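Side-chain contacts in legionella ubiquitin-specific protease A domain-containing protein (Legionella pneumophila subsp. pneumophila, PDB 5DGG), which is of unknown function but holds a central LupA domain of peptidase clan CA, so may act as a ubiquitin-specific protease, possibly in metaeffector regulation: residues Val52-Ile57 / Lys145-Pro150; Asp82-Asp87 / His141-Glu146; His9-Leu14 / Phe135-Ser140; Leu13-Ser18 / Met56-Pro61. All blocks are in the same frame, centred on the assembly; numbering follows the deposited sequence.

In the fold
Three of the four contacts use helix 132-146, which packs on one face of the mixed five-stranded sheet; interaction 4 lies beside it, M15, P16 and M56 packing on S140. Interactions 3, 2 and 1 follow that helix toward its C-terminal end: residues 135-140 meet helix 8-14, 141-146 reach strand 81-86, and the helix end with the loop after it, 145-150, meets strand 54-60; 1 and 2 share K145 and E146. Interactions 3 and 4 are centred about 5 Å apart, 1 and 2 about 8 Å, and 1 and 3 about 15 Å. Along the chain, 9-18 comes first, then 52-61, 82-87 and 135-150, so sequence-distant pieces meet around one central helix of the LupA-family domain.

Interaction 1. Residues Val52-Ile57 / Lys145-Pro150; sequences VHYIMI and KEFGAP
F147 lays its phenyl ring over one face of the Y54 ring, and the two planes are almost parallel, tilted by only 8°. The stack is offset, with centroids 3.9 Å apart, and the nearest atoms are Y54 CE1 and F147 CD1 at 3.4 Å. F147 CG sits over the centre of the Y54 ring. The CB of F147 joins in as a CH-pi donor, standing over the same face at 3.7 Å from the Y54 centroid. H53 CD2 lies against the opposite face of the tyrosine, toward its rim, so the ring is flanked by H53 and F147. Both aromatic side chains start with CG anti to the carbonyl carbon (chi1 -55° for Y54, -65° for F147), which sends each ring out from its own backbone toward the other. M56, two residues along the strand, adds its terminal methyl: the extended chain runs past F147 in the opposite direction, and M56 CE touches F147 CE2 at 4.0 Å, meeting that ring obliquely. I22 of strand 22-29 packs on both side chains, setting F147 on two adjacent strands. F147 stands just beyond helix 132-146. G148 N bonds back to K145 O (2.8 Å) with positive phi at G148, and A149 N probably to M144 O: a Schellman motif ending a helix packed on a mixed beta-sheet in an alpha/beta fold.

Interaction 2. Residues Asp82-Asp87 / His141-Glu146; sequences DLELFD and HKKMKE
K143 is the hub of a salt-bridge network linking E84 and E146, which ties helix 132-146 to strand 81-86 inside the alpha/beta domain. The side chains of K143 and E84 approach from opposite directions, and K143 NZ donates to E84 OE1 at 2.8 Å, using the syn lone pair of that oxygen. E84 reaches across with an extended chain, its CG anti to the backbone N (chi1 172°). K143 does the reverse and folds, bent at both chi2 and chi3, which carries its amine round toward the strand and also to E146 one helical turn on. The lysine is buried, and its ammonium is thus shared by two carboxylates. Their facing oxygens, E84 OE1 and E146 OE2, stay 5.5 Å apart, a like-charge pair that the amine between them probably makes tolerable. E84 has further partners: its second oxygen, OE2, is hydrogen-bonded by T120 OG1 of strand 115-120 and by Y139 OH from the same helix as K143, the latter at a very short distance whose detail is doubtful, while R118 offers OE1 a long, weak ion pair. Y68 of strand 65-70 packs against the K143 side chain. The last link is K143 NZ to E146 OE2, 2.7 Å long, where the amine lies on the syn side but 31° out of the carboxylate plane.

Interaction 3. Residues His9-Leu14 / Phe135-Ser140; sequences HDMTLL and FTCAYS
M11 and C137 meet sulfur to sulfur, with M11 SD 3.4 Å from C137 SG. The methionine methyl follows, M11 CE lying 3.6 Å from the same thiol and 4.0 Å from T136 CG2, where the two side chains cross at about a right angle. L14 closes on the thiol through its CB, 4.1 Å from C137 SG. M11 gets there by curling: its chain is bent at chi2 and chi3, bringing the sulfur and methyl round toward the facing helix. T136 turns its methyl to this contact with CG2 anti to the backbone N, and its hydroxyl OG1 is taken up by C132 O of the preceding turn. One turn later, S140 OG donates to T136 O at 2.7 Å, while S140 N reaches that carbonyl oxygen from the opposite face; Y68 OH is a further partner of the serine hydroxyl. W64 and P58 pack on M11, and L158 and T176 on L14. The segments 9-14 and 135-140 run nearly parallel, their axes approaching to 10.2 Å at 19°. With no hydrogen bond between the two segments, the contact is apolar and sulfur-rich; a polar link between the helices comes just past 135-140, where H141 NE2 bonds L14 O.

Interaction 4. Residues Leu13-Ser18 / Met56-Pro61; sequences LLMPKS and MIPVGP
M15 drops its thioether end over the ring of P58, the two side chains approaching at a slant to each other. The terminal methyl does most of the touching: M15 CE is 3.8 Å from P58 CG and 4.0 Å from P58 CB, with P58 CD only a little further away. The sulfur adds a looser approach, M15 SD to P58 CB at 4.2 Å. M15 starts with CG anti to the carbonyl carbon (chi1 -79°) and bends again at chi2 and chi3, so the side chain hooks down and sets its methyl over the flat side of the P58 ring, toward CG and CB. Next along, P16 and M56 form a second pair: P16 CG comes to 4.3 Å from M56 SD. Both pairs are purely apolar, methionine against proline each time, but with the roles exchanged, since the loop supplies the methionine in one and the strand supplies it in the other. M15 is the first residue to leave helix 8-14, and beside this turn K17 NZ bonds T12 O and makes a weak bond to M15 O. S140 of helix 132-146 packs against M15, P16 and M56, while V24 of strand 22-29 touches M15. The exit of helix 8-14 thereby passes beside strand 54-60, with helix 132-146 touching both segments and strand 22-29 hydrogen-bonded to the strand as its parallel neighbour in the sheet.

Interaction 1. Residues Val52-Ile57 / Lys145-Pro150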
# COMPACT_ATOMS: atom_id res chain seq x y z
N VAL A 52 7.46 -5.55 15.13
CA VAL A 52 6.88 -5.24 13.83
C VAL A 52 7.32 -6.30 12.85
O VAL A 52 8.52 -6.61 12.75
CB VAL A 52 7.41 -3.89 13.32
CG1 VAL A 52 6.98 -3.65 11.87
CG2 VAL A 52 6.93 -2.79 14.23
N HIS A 53 6.36 -6.89 12.15
CA HIS A 53 6.67 -7.88 11.16
C HIS A 53 6.30 -7.48 9.73
O HIS A 53 6.88 -7.98 8.77
CB HIS A 53 5.98 -9.18 11.48
CG HIS A 53 6.53 -10.29 10.68
ND1 HIS A 53 7.70 -10.93 11.02
CD2 HIS A 53 6.14 -10.80 9.49
CE1 HIS A 53 7.97 -11.85 10.10
NE2 HIS A 53 7.05 -11.77 9.16
N TYR A 54 5.32 -6.59 9.58
CA TYR A 54 4.88 -6.13 8.28
C TYR A 54 4.79 -4.61 8.27
O TYR A 54 4.39 -4.00 9.25
CB TYR A 54 3.53 -6.67 7.93
CG TYR A 54 3.41 -8.14 7.98
CD1 TYR A 54 3.77 -8.88 6.89
CD2 TYR A 54 2.87 -8.79 9.09
CE1 TYR A 54 3.69 -10.24 6.89
CE2 TYR A 54 2.79 -10.20 9.10
CZ TYR A 54 3.17 -10.90 7.96
OH TYR A 54 3.14 -12.29 7.82
N ILE A 55 5.19 -3.99 7.15
CA ILE A 55 5.11 -2.54 6.96
C ILE A 55 4.49 -2.28 5.59
O ILE A 55 5.00 -2.78 4.62
CB ILE A 55 6.50 -1.88 7.03
CG1 ILE A 55 7.19 -2.20 8.36
CG2 ILE A 55 6.31 -0.38 6.91
CD1 ILE A 55 8.64 -1.79 8.52
N MET A 56 3.37 -1.55 5.55
CA MET A 56 2.72 -1.13 4.32
C MET A 56 2.93 0.36 4.05
O MET A 56 2.84 1.21 4.95
CB MET A 56 1.22 -1.34 4.37
CG MET A 56 0.71 -2.63 4.96
SD MET A 56 -1.04 -2.67 4.50
CE MET A 56 -1.39 -4.23 5.21
N ILE A 57 3.10 0.72 2.81
CA ILE A 57 3.20 2.15 2.45
C ILE A 57 2.39 2.45 1.23
O ILE A 57 2.61 1.86 0.19
CB ILE A 57 4.68 2.61 2.17
CG1 ILE A 57 5.65 2.04 3.19
CG2 ILE A 57 4.73 4.15 2.14
CD1 ILE A 57 7.11 2.46 3.01
N LYS A 145 -5.63 -8.49 5.96
CA LYS A 145 -6.20 -9.83 6.25
C LYS A 145 -5.16 -10.94 6.04
O LYS A 145 -4.96 -11.79 6.95
CB LYS A 145 -7.42 -10.06 5.34
CG LYS A 145 -8.17 -11.38 5.56
CD LYS A 145 -9.28 -11.53 4.53
CE LYS A 145 -10.22 -12.67 4.85
NZ LYS A 145 -11.42 -12.61 3.98
N GLU A 146 -4.50 -10.95 4.90
CA GLU A 146 -3.49 -11.96 4.62
C GLU A 146 -2.44 -11.97 5.70
O GLU A 146 -1.97 -13.03 6.07
CB GLU A 146 -2.76 -11.80 3.27
CG GLU A 146 -3.54 -12.06 2.00
CD GLU A 146 -2.70 -11.71 0.74
OE1 GLU A 146 -3.33 -11.47 -0.31
OE2 GLU A 146 -1.43 -11.67 0.77
N PHE A 147 -2.06 -10.81 6.21
CA PHE A 147 -1.01 -10.76 7.22
C PHE A 147 -1.50 -11.13 8.61
O PHE A 147 -0.71 -11.07 9.57
CB PHE A 147 -0.39 -9.37 7.31
CG PHE A 147 0.34 -8.94 6.07
CD1 PHE A 147 0.82 -9.85 5.15
CD2 PHE A 147 0.59 -7.61 5.87
CE1 PHE A 147 1.53 -9.42 4.04
CE2 PHE A 147 1.25 -7.16 4.76
CZ PHE A 147 1.74 -8.06 3.84
N GLY A 148 -2.77 -11.54 8.70
CA GLY A 148 -3.31 -12.11 9.94
C GLY A 148 -3.91 -11.08 10.86
O GLY A 148 -4.05 -11.35 12.03
N ALA A 149 -4.29 -9.92 10.35
CA ALA A 149 -4.91 -8.90 11.18
C ALA A 149 -6.25 -9.44 11.66
O ALA A 149 -6.85 -10.28 11.01
CB ALA A 149 -5.13 -7.62 10.39
N PRO A 150 -6.74 -8.92 12.78
CA PRO A 150 -8.01 -9.40 13.31
C PRO A 150 -9.18 -8.81 12.56
O PRO A 150 -9.10 -7.70 12.08
CB PRO A 150 -8.01 -8.92 14.76
CG PRO A 150 -7.08 -7.76 14.79
CD PRO A 150 -6.10 -7.92 13.66

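Interaction 2. Residues Asp82-Asp87 / His141-Glu146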
# COMPACT_ATOMS: atom_id res chain seq x y z
N ASP A 82 11.05 -9.40 2.30
CA ASP A 82 10.23 -9.49 1.11
C ASP A 82 9.60 -8.17 0.86
O ASP A 82 8.98 -7.60 1.76
CB ASP A 82 9.13 -10.57 1.25
CG ASP A 82 9.54 -11.93 0.76
OD1 ASP A 82 10.77 -12.21 0.70
OD2 ASP A 82 8.61 -12.73 0.41
N LEU A 83 9.73 -7.66 -0.35
CA LEU A 83 9.18 -6.39 -0.69
C LEU A 83 8.22 -6.54 -1.91
O LEU A 83 8.68 -6.79 -3.05
CB LEU A 83 10.34 -5.49 -1.04
CG LEU A 83 10.00 -4.09 -1.39
CD1 LEU A 83 9.44 -3.39 -0.15
CD2 LEU A 83 11.21 -3.39 -2.01
N GLU A 84 6.94 -6.46 -1.67
CA GLU A 84 5.96 -6.55 -2.76
C GLU A 84 5.59 -5.15 -3.22
O GLU A 84 5.22 -4.29 -2.40
CB GLU A 84 4.69 -7.27 -2.29
CG GLU A 84 3.58 -7.21 -3.32
CD GLU A 84 2.28 -7.92 -2.92
OE1 GLU A 84 2.24 -8.55 -1.83
OE2 GLU A 84 1.28 -7.79 -3.68
N LEU A 85 5.72 -4.92 -4.51
CA LEU A 85 5.38 -3.66 -5.14
C LEU A 85 4.18 -3.81 -6.03
O LEU A 85 4.25 -4.50 -7.04
CB LEU A 85 6.59 -3.15 -5.93
CG LEU A 85 7.91 -3.01 -5.17
CD1 LEU A 85 9.08 -2.52 -6.05
CD2 LEU A 85 7.76 -2.12 -3.96
N PHE A 86 3.04 -3.24 -5.62
CA PHE A 86 1.72 -3.44 -6.25
C PHE A 86 1.35 -2.23 -7.10
O PHE A 86 1.36 -1.11 -6.63
CB PHE A 86 0.65 -3.66 -5.17
CG PHE A 86 -0.76 -3.62 -5.67
CD1 PHE A 86 -1.32 -4.72 -6.28
CD2 PHE A 86 -1.52 -2.47 -5.52
CE1 PHE A 86 -2.63 -4.69 -6.72
CE2 PHE A 86 -2.83 -2.43 -5.94
CZ PHE A 86 -3.39 -3.56 -6.53
N ASP A 87 1.04 -2.48 -8.36
CA ASP A 87 0.53 -1.43 -9.22
C ASP A 87 -0.88 -1.83 -9.71
O ASP A 87 -1.06 -2.91 -10.30
CB ASP A 87 1.51 -1.30 -10.38
CG ASP A 87 1.18 -0.15 -11.30
OD1 ASP A 87 -0.01 0.12 -11.54
OD2 ASP A 87 2.13 0.46 -11.83
N HIS A 141 -6.12 -3.43 2.36
CA HIS A 141 -7.02 -4.18 3.22
C HIS A 141 -6.87 -5.70 3.00
O HIS A 141 -6.79 -6.47 3.94
CB HIS A 141 -8.46 -3.72 2.99
CG HIS A 141 -8.77 -2.41 3.65
ND1 HIS A 141 -9.12 -2.32 4.98
CD2 HIS A 141 -8.71 -1.15 3.20
CE1 HIS A 141 -9.30 -1.06 5.31
NE2 HIS A 141 -9.06 -0.32 4.24
N LYS A 142 -6.80 -6.14 1.75
CA LYS A 142 -6.58 -7.54 1.47
C LYS A 142 -5.29 -8.03 2.12
O LYS A 142 -5.27 -9.13 2.72
CB LYS A 142 -6.51 -7.76 -0.03
CG LYS A 142 -6.16 -9.20 -0.40
CD LYS A 142 -5.96 -9.39 -1.89
CE LYS A 142 -6.09 -10.88 -2.20
NZ LYS A 142 -5.80 -11.17 -3.62
N LYS A 143 -4.22 -7.23 2.02
CA LYS A 143 -2.97 -7.63 2.67
C LYS A 143 -3.07 -7.67 4.19
O LYS A 143 -2.46 -8.52 4.85
CB LYS A 143 -1.78 -6.74 2.24
CG LYS A 143 -1.44 -6.78 0.78
CD LYS A 143 -1.14 -8.10 0.16
CE LYS A 143 0.00 -8.85 0.77
NZ LYS A 143 0.41 -9.95 -0.18
N MET A 144 -3.82 -6.73 4.75
CA MET A 144 -4.07 -6.66 6.16
C MET A 144 -4.62 -7.99 6.66
O MET A 144 -4.09 -8.59 7.62
CB MET A 144 -5.04 -5.52 6.44
CG MET A 144 -5.04 -5.06 7.85
SD MET A 144 -3.55 -4.11 8.29
CE MET A 144 -4.02 -3.98 10.01
N LYS A 145 -5.63 -8.49 5.96
CA LYS A 145 -6.20 -9.83 6.25
C LYS A 145 -5.16 -10.94 6.04
O LYS A 145 -4.96 -11.79 6.95
CB LYS A 145 -7.42 -10.06 5.34
CG LYS A 145 -8.17 -11.38 5.56
CD LYS A 145 -9.28 -11.53 4.53
CE LYS A 145 -10.22 -12.67 4.85
NZ LYS A 145 -11.42 -12.61 3.98
N GLU A 146 -4.50 -10.95 4.90
CA GLU A 146 -3.49 -11.96 4.62
C GLU A 146 -2.44 -11.97 5.70
O GLU A 146 -1.97 -13.03 6.07
CB GLU A 146 -2.76 -11.80 3.27
CG GLU A 146 -3.54 -12.06 2.00
CD GLU A 146 -2.70 -11.71 0.74
OE1 GLU A 146 -3.33 -11.47 -0.31
OE2 GLU A 146 -1.43 -11.67 0.77

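Interaction 3. Residues His9-Leu14 / Phe135-Ser140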
# COMPACT_ATOMS: atom_id res chain seq x y z
N HIS A 9 -5.54 12.78 1.60
CA HIS A 9 -6.44 12.71 2.74
C HIS A 9 -7.44 11.58 2.55
O HIS A 9 -7.78 10.91 3.51
CB HIS A 9 -7.17 14.05 3.00
CG HIS A 9 -8.00 14.54 1.87
ND1 HIS A 9 -7.53 15.42 0.91
CD2 HIS A 9 -9.30 14.31 1.54
CE1 HIS A 9 -8.49 15.70 0.05
NE2 HIS A 9 -9.57 15.03 0.40
N ASP A 10 -7.87 11.35 1.32
CA ASP A 10 -8.78 10.24 1.01
C ASP A 10 -8.11 8.92 1.34
O ASP A 10 -8.74 8.05 1.94
CB ASP A 10 -9.16 10.22 -0.47
CG ASP A 10 -9.82 11.51 -0.93
OD1 ASP A 10 -10.69 12.02 -0.20
OD2 ASP A 10 -9.49 11.98 -2.04
N MET A 11 -6.82 8.78 0.97
CA MET A 11 -6.10 7.53 1.27
C MET A 11 -5.95 7.39 2.78
O MET A 11 -6.17 6.31 3.35
CB MET A 11 -4.71 7.50 0.63
CG MET A 11 -4.66 7.58 -0.90
SD MET A 11 -5.41 6.14 -1.68
CE MET A 11 -4.04 4.99 -1.36
N THR A 12 -5.55 8.47 3.45
CA THR A 12 -5.39 8.45 4.90
C THR A 12 -6.67 7.95 5.57
O THR A 12 -6.63 7.08 6.42
CB THR A 12 -4.98 9.83 5.41
OG1 THR A 12 -3.72 10.17 4.83
CG2 THR A 12 -4.87 9.83 6.92
N LEU A 13 -7.82 8.42 5.11
CA LEU A 13 -9.08 8.04 5.72
C LEU A 13 -9.37 6.56 5.51
O LEU A 13 -9.78 5.87 6.45
CB LEU A 13 -10.24 8.89 5.17
CG LEU A 13 -11.48 9.01 6.06
CD1 LEU A 13 -11.14 9.80 7.32
CD2 LEU A 13 -12.65 9.64 5.31
N LEU A 14 -9.13 6.05 4.29
CA LEU A 14 -9.61 4.71 3.94
C LEU A 14 -8.60 3.56 4.10
O LEU A 14 -8.99 2.41 4.19
CB LEU A 14 -10.12 4.70 2.52
CG LEU A 14 -11.20 3.66 2.20
CD1 LEU A 14 -12.24 3.47 3.32
CD2 LEU A 14 -11.92 4.15 0.97
N PHE A 135 -8.03 0.90 -5.85
CA PHE A 135 -7.33 -0.38 -5.91
C PHE A 135 -6.28 -0.51 -4.81
O PHE A 135 -6.20 -1.56 -4.17
CB PHE A 135 -6.65 -0.60 -7.28
CG PHE A 135 -7.59 -1.12 -8.37
CD1 PHE A 135 -7.73 -2.47 -8.57
CD2 PHE A 135 -8.30 -0.25 -9.20
CE1 PHE A 135 -8.59 -2.95 -9.55
CE2 PHE A 135 -9.16 -0.72 -10.18
CZ PHE A 135 -9.30 -2.07 -10.35
N THR A 136 -5.47 0.52 -4.60
CA THR A 136 -4.39 0.42 -3.64
C THR A 136 -4.95 0.31 -2.20
O THR A 136 -4.44 -0.48 -1.38
CB THR A 136 -3.40 1.62 -3.84
OG1 THR A 136 -2.73 1.45 -5.10
CG2 THR A 136 -2.40 1.64 -2.73
N CYS A 137 -6.02 1.05 -1.89
CA CYS A 137 -6.65 0.99 -0.58
C CYS A 137 -7.25 -0.36 -0.32
O CYS A 137 -7.01 -1.00 0.74
CB CYS A 137 -7.74 2.06 -0.44
SG CYS A 137 -7.10 3.69 -0.06
N ALA A 138 -7.96 -0.87 -1.33
CA ALA A 138 -8.61 -2.16 -1.17
C ALA A 138 -7.58 -3.28 -1.11
O ALA A 138 -7.72 -4.23 -0.33
CB ALA A 138 -9.59 -2.41 -2.30
N TYR A 139 -6.57 -3.21 -1.95
CA TYR A 139 -5.49 -4.22 -1.90
C TYR A 139 -4.76 -4.24 -0.54
O TYR A 139 -4.38 -5.33 -0.03
CB TYR A 139 -4.56 -4.08 -3.11
CG TYR A 139 -3.59 -5.25 -3.32
CD1 TYR A 139 -3.97 -6.37 -3.99
CD2 TYR A 139 -2.27 -5.19 -2.82
CE1 TYR A 139 -3.14 -7.46 -4.15
CE2 TYR A 139 -1.39 -6.25 -3.00
CZ TYR A 139 -1.84 -7.39 -3.67
OH TYR A 139 -1.03 -8.47 -3.89
N SER A 140 -4.58 -3.04 0.04
CA SER A 140 -3.97 -2.90 1.32
C SER A 140 -4.82 -3.58 2.43
O SER A 140 -4.30 -4.19 3.39
CB SER A 140 -3.73 -1.41 1.63
OG SER A 140 -2.78 -0.85 0.72

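Interaction 4. Residues Leu13-Ser18 / Met56-Pro61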
# COMPACT_ATOMS: atom_id res chain seq x y z
N LEU A 13 -7.82 8.42 5.11
CA LEU A 13 -9.08 8.04 5.72
C LEU A 13 -9.37 6.56 5.51
O LEU A 13 -9.78 5.87 6.45
CB LEU A 13 -10.24 8.89 5.17
CG LEU A 13 -11.48 9.01 6.06
CD1 LEU A 13 -11.14 9.80 7.32
CD2 LEU A 13 -12.65 9.64 5.31
N LEU A 14 -9.13 6.05 4.29
CA LEU A 14 -9.61 4.71 3.94
C LEU A 14 -8.60 3.56 4.10
O LEU A 14 -8.99 2.41 4.19
CB LEU A 14 -10.12 4.70 2.52
CG LEU A 14 -11.20 3.66 2.20
CD1 LEU A 14 -12.24 3.47 3.32
CD2 LEU A 14 -11.92 4.15 0.97
N MET A 15 -7.31 3.87 4.09
CA MET A 15 -6.28 2.85 4.32
C MET A 15 -6.50 2.15 5.66
O MET A 15 -7.00 2.75 6.60
CB MET A 15 -4.87 3.47 4.25
CG MET A 15 -4.34 3.72 2.84
SD MET A 15 -3.85 2.25 1.92
CE MET A 15 -2.41 1.71 2.89
N PRO A 16 -6.13 0.86 5.74
CA PRO A 16 -6.10 0.19 7.06
C PRO A 16 -5.12 0.93 7.97
O PRO A 16 -4.27 1.68 7.47
CB PRO A 16 -5.55 -1.21 6.74
CG PRO A 16 -4.91 -1.10 5.40
CD PRO A 16 -5.54 0.04 4.67
N LYS A 17 -5.29 0.75 9.27
CA LYS A 17 -4.49 1.42 10.27
C LYS A 17 -3.57 0.39 10.89
O LYS A 17 -3.93 -0.79 10.94
CB LYS A 17 -5.38 1.97 11.40
CG LYS A 17 -6.50 2.90 10.97
CD LYS A 17 -5.96 4.18 10.39
CE LYS A 17 -6.85 4.72 9.26
NZ LYS A 17 -6.02 5.46 8.26
N SER A 18 -2.43 0.84 11.39
CA SER A 18 -1.50 -0.01 12.08
C SER A 18 -2.20 -0.74 13.19
O SER A 18 -3.04 -0.16 13.90
CB SER A 18 -0.36 0.79 12.71
OG SER A 18 0.30 1.54 11.72
N MET A 56 3.37 -1.55 5.55
CA MET A 56 2.72 -1.13 4.32
C MET A 56 2.93 0.36 4.05
O MET A 56 2.84 1.21 4.95
CB MET A 56 1.22 -1.34 4.37
CG MET A 56 0.71 -2.63 4.96
SD MET A 56 -1.04 -2.67 4.50
CE MET A 56 -1.39 -4.23 5.21
N ILE A 57 3.10 0.72 2.81
CA ILE A 57 3.20 2.15 2.45
C ILE A 57 2.39 2.45 1.23
O ILE A 57 2.61 1.86 0.19
CB ILE A 57 4.68 2.61 2.17
CG1 ILE A 57 5.65 2.04 3.19
CG2 ILE A 57 4.73 4.15 2.14
CD1 ILE A 57 7.11 2.46 3.01
N PRO A 58 1.42 3.38 1.32
CA PRO A 58 0.82 3.82 0.10
C PRO A 58 1.65 4.89 -0.59
O PRO A 58 2.00 5.87 0.03
CB PRO A 58 -0.54 4.36 0.54
CG PRO A 58 -0.32 4.77 2.00
CD PRO A 58 0.93 4.14 2.49
N VAL A 59 1.99 4.69 -1.85
CA VAL A 59 2.93 5.60 -2.52
C VAL A 59 2.26 6.27 -3.71
O VAL A 59 1.78 5.62 -4.64
CB VAL A 59 4.18 4.87 -3.00
CG1 VAL A 59 5.15 5.82 -3.69
CG2 VAL A 59 4.87 4.19 -1.84
N GLY A 60 2.21 7.59 -3.65
CA GLY A 60 1.67 8.37 -4.72
C GLY A 60 2.60 9.50 -5.12
O GLY A 60 3.79 9.36 -5.03
N PRO A 61 2.03 10.62 -5.59
CA PRO A 61 0.60 10.83 -5.68
C PRO A 61 0.17 10.49 -7.07
O PRO A 61 0.97 9.99 -7.87
CB PRO A 61 0.49 12.33 -5.41
CG PRO A 61 1.67 12.86 -6.14
CD PRO A 61 2.76 11.81 -6.06